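Local coordinates for protein spermidine N(1)-acetyltransferase (Vibrio cholerae serotype O1, PDB 7KWJ) that transfers an acetyl group from acetyl-CoA to the primary amines of spermidine and spermine, limiting polyamine toxicity, at residues F17-N20 and L21-L25. The protein carries 10 engineered substitutions. Residues are numbered along the deposited sequence; the frame is centred on the assembly and turned at random.
Sequences FIHN and LNKEL. Engineered in segment 21-25: Lys-23 (natural residue Asn), Glu-24 (natural residue Asn), Leu-25 (natural residue Arg).
Leu-21 N donates to Phe-17 O at 2.8 Å, and Asn-22 N donates to Ile-18 O at 2.9 Å. These are i to i+4 backbone bonds of helix 15-22, towards its C-terminal end. The next amide breaks the pattern: Lys-23 N reaches Asn-20 O in a weak bond of 3.4 Å. Lys-23, an engineered residue, is the centre of an inverse gamma turn, closed by a weak bond from N of Glu-24, also engineered, to Asn-22 O.

On the side facing the sheet, Leu-21 CB lies over one face of the Phe-17 ring, and its CD2 meets CE2 of that ring at 3.8 Å. Phe-17 CG is anti to the backbone N (chi1 169°), which carries the ring to Leu-21. The amide ND2 of Asn-22 packs on Ile-18 CG2 at 3.5 Å. Strand 67-77 packs on Phe-17 and Ile-18, and Ile-88 of strand 82-89 on Leu-21 and Asn-22.

On another side, Lys-23 runs back along the helix, extended beyond CG. Its CE sits over the centre of one face of the His-19 ring, 4.2 Å from the centroid and 10° off the normal, a CH-pi contact. The ring's NE2 is hydrogen-bonded to Glu-37 O. Lys-23 NZ lies 4.1 Å from Asn-20 OD1, alongside it.

Residues 17-22 lie at the C-terminal part of the first helix of a GNAT fold, packed against the central sheet beside Ile-88, an acetyl-CoA-binding residue, and the chain turns off at Lys-23.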
# COMPACT_ATOMS: atom_id res chain seq x y z
N PHE B 17 17.27 7.92 26.49
CA PHE B 17 17.78 7.56 27.81
C PHE B 17 18.01 6.05 27.91
O PHE B 17 19.04 5.61 28.42
CB PHE B 17 16.80 8.02 28.89
CG PHE B 17 17.10 7.47 30.26
CD1 PHE B 17 18.03 8.07 31.08
CD2 PHE B 17 16.44 6.34 30.72
CE1 PHE B 17 18.31 7.57 32.34
CE2 PHE B 17 16.71 5.83 31.98
CZ PHE B 17 17.64 6.44 32.79
N ILE B 18 17.05 5.26 27.42
CA ILE B 18 17.20 3.80 27.48
C ILE B 18 18.44 3.36 26.70
O ILE B 18 19.16 2.45 27.13
CB ILE B 18 15.93 3.12 26.94
CG1 ILE B 18 14.73 3.44 27.84
CG2 ILE B 18 16.13 1.62 26.83
CD1 ILE B 18 14.85 2.92 29.26
N HIS B 19 18.70 3.99 25.56
CA HIS B 19 19.85 3.61 24.75
C HIS B 19 21.15 3.86 25.51
O HIS B 19 22.02 2.98 25.59
CB HIS B 19 19.85 4.37 23.43
CG HIS B 19 20.80 3.83 22.41
ND1 HIS B 19 21.42 4.62 21.47
CD2 HIS B 19 21.24 2.57 22.19
CE1 HIS B 19 22.20 3.87 20.71
NE2 HIS B 19 22.11 2.62 21.13
N ASN B 20 21.30 5.06 26.08
CA ASN B 20 22.49 5.34 26.88
C ASN B 20 22.55 4.46 28.12
O ASN B 20 23.64 4.07 28.56
CB ASN B 20 22.51 6.82 27.29
CG ASN B 20 22.59 7.75 26.09
OD1 ASN B 20 23.15 7.40 25.05
ND2 ASN B 20 22.04 8.95 26.24
N LEU B 21 21.39 4.11 28.69
CA LEU B 21 21.37 3.28 29.88
C LEU B 21 21.86 1.87 29.59
O LEU B 21 22.63 1.30 30.37
CB LEU B 21 19.95 3.25 30.47
CG LEU B 21 19.69 2.25 31.60
CD1 LEU B 21 20.68 2.44 32.74
CD2 LEU B 21 18.27 2.38 32.10
N ASN B 22 21.43 1.29 28.46
CA ASN B 22 21.79 -0.09 28.15
C ASN B 22 23.30 -0.28 28.01
O ASN B 22 23.77 -1.43 28.03
CB ASN B 22 21.09 -0.54 26.87
CG ASN B 22 19.63 -0.87 27.09
OD1 ASN B 22 19.26 -1.42 28.12
ND2 ASN B 22 18.79 -0.53 26.12
N LYS B 23 24.07 0.80 27.88
CA LYS B 23 25.52 0.71 27.77
C LYS B 23 26.12 0.62 29.17
O LYS B 23 26.70 1.57 29.71
CB LYS B 23 26.07 1.90 27.00
CG LYS B 23 25.34 2.16 25.68
CD LYS B 23 25.92 3.37 24.96
CE LYS B 23 25.10 3.71 23.73
NZ LYS B 23 25.64 4.91 23.02
N GLU B 24 25.97 -0.56 29.77
CA GLU B 24 26.44 -0.82 31.12
C GLU B 24 27.68 -1.70 31.10
O GLU B 24 27.87 -2.52 30.20
CB GLU B 24 25.35 -1.52 31.96
CG GLU B 24 24.22 -0.61 32.38
CD GLU B 24 23.32 -1.24 33.43
OE1 GLU B 24 23.25 -2.49 33.47
OE2 GLU B 24 22.69 -0.50 34.21
N LEU B 25 28.53 -1.51 32.12
CA LEU B 25 29.72 -2.32 32.30
C LEU B 25 29.68 -3.16 33.58
O LEU B 25 30.54 -4.04 33.75
CB LEU B 25 30.98 -1.44 32.33
CG LEU B 25 31.32 -0.72 33.64
CD1 LEU B 25 32.58 0.11 33.48
CD2 LEU B 25 30.17 0.15 34.14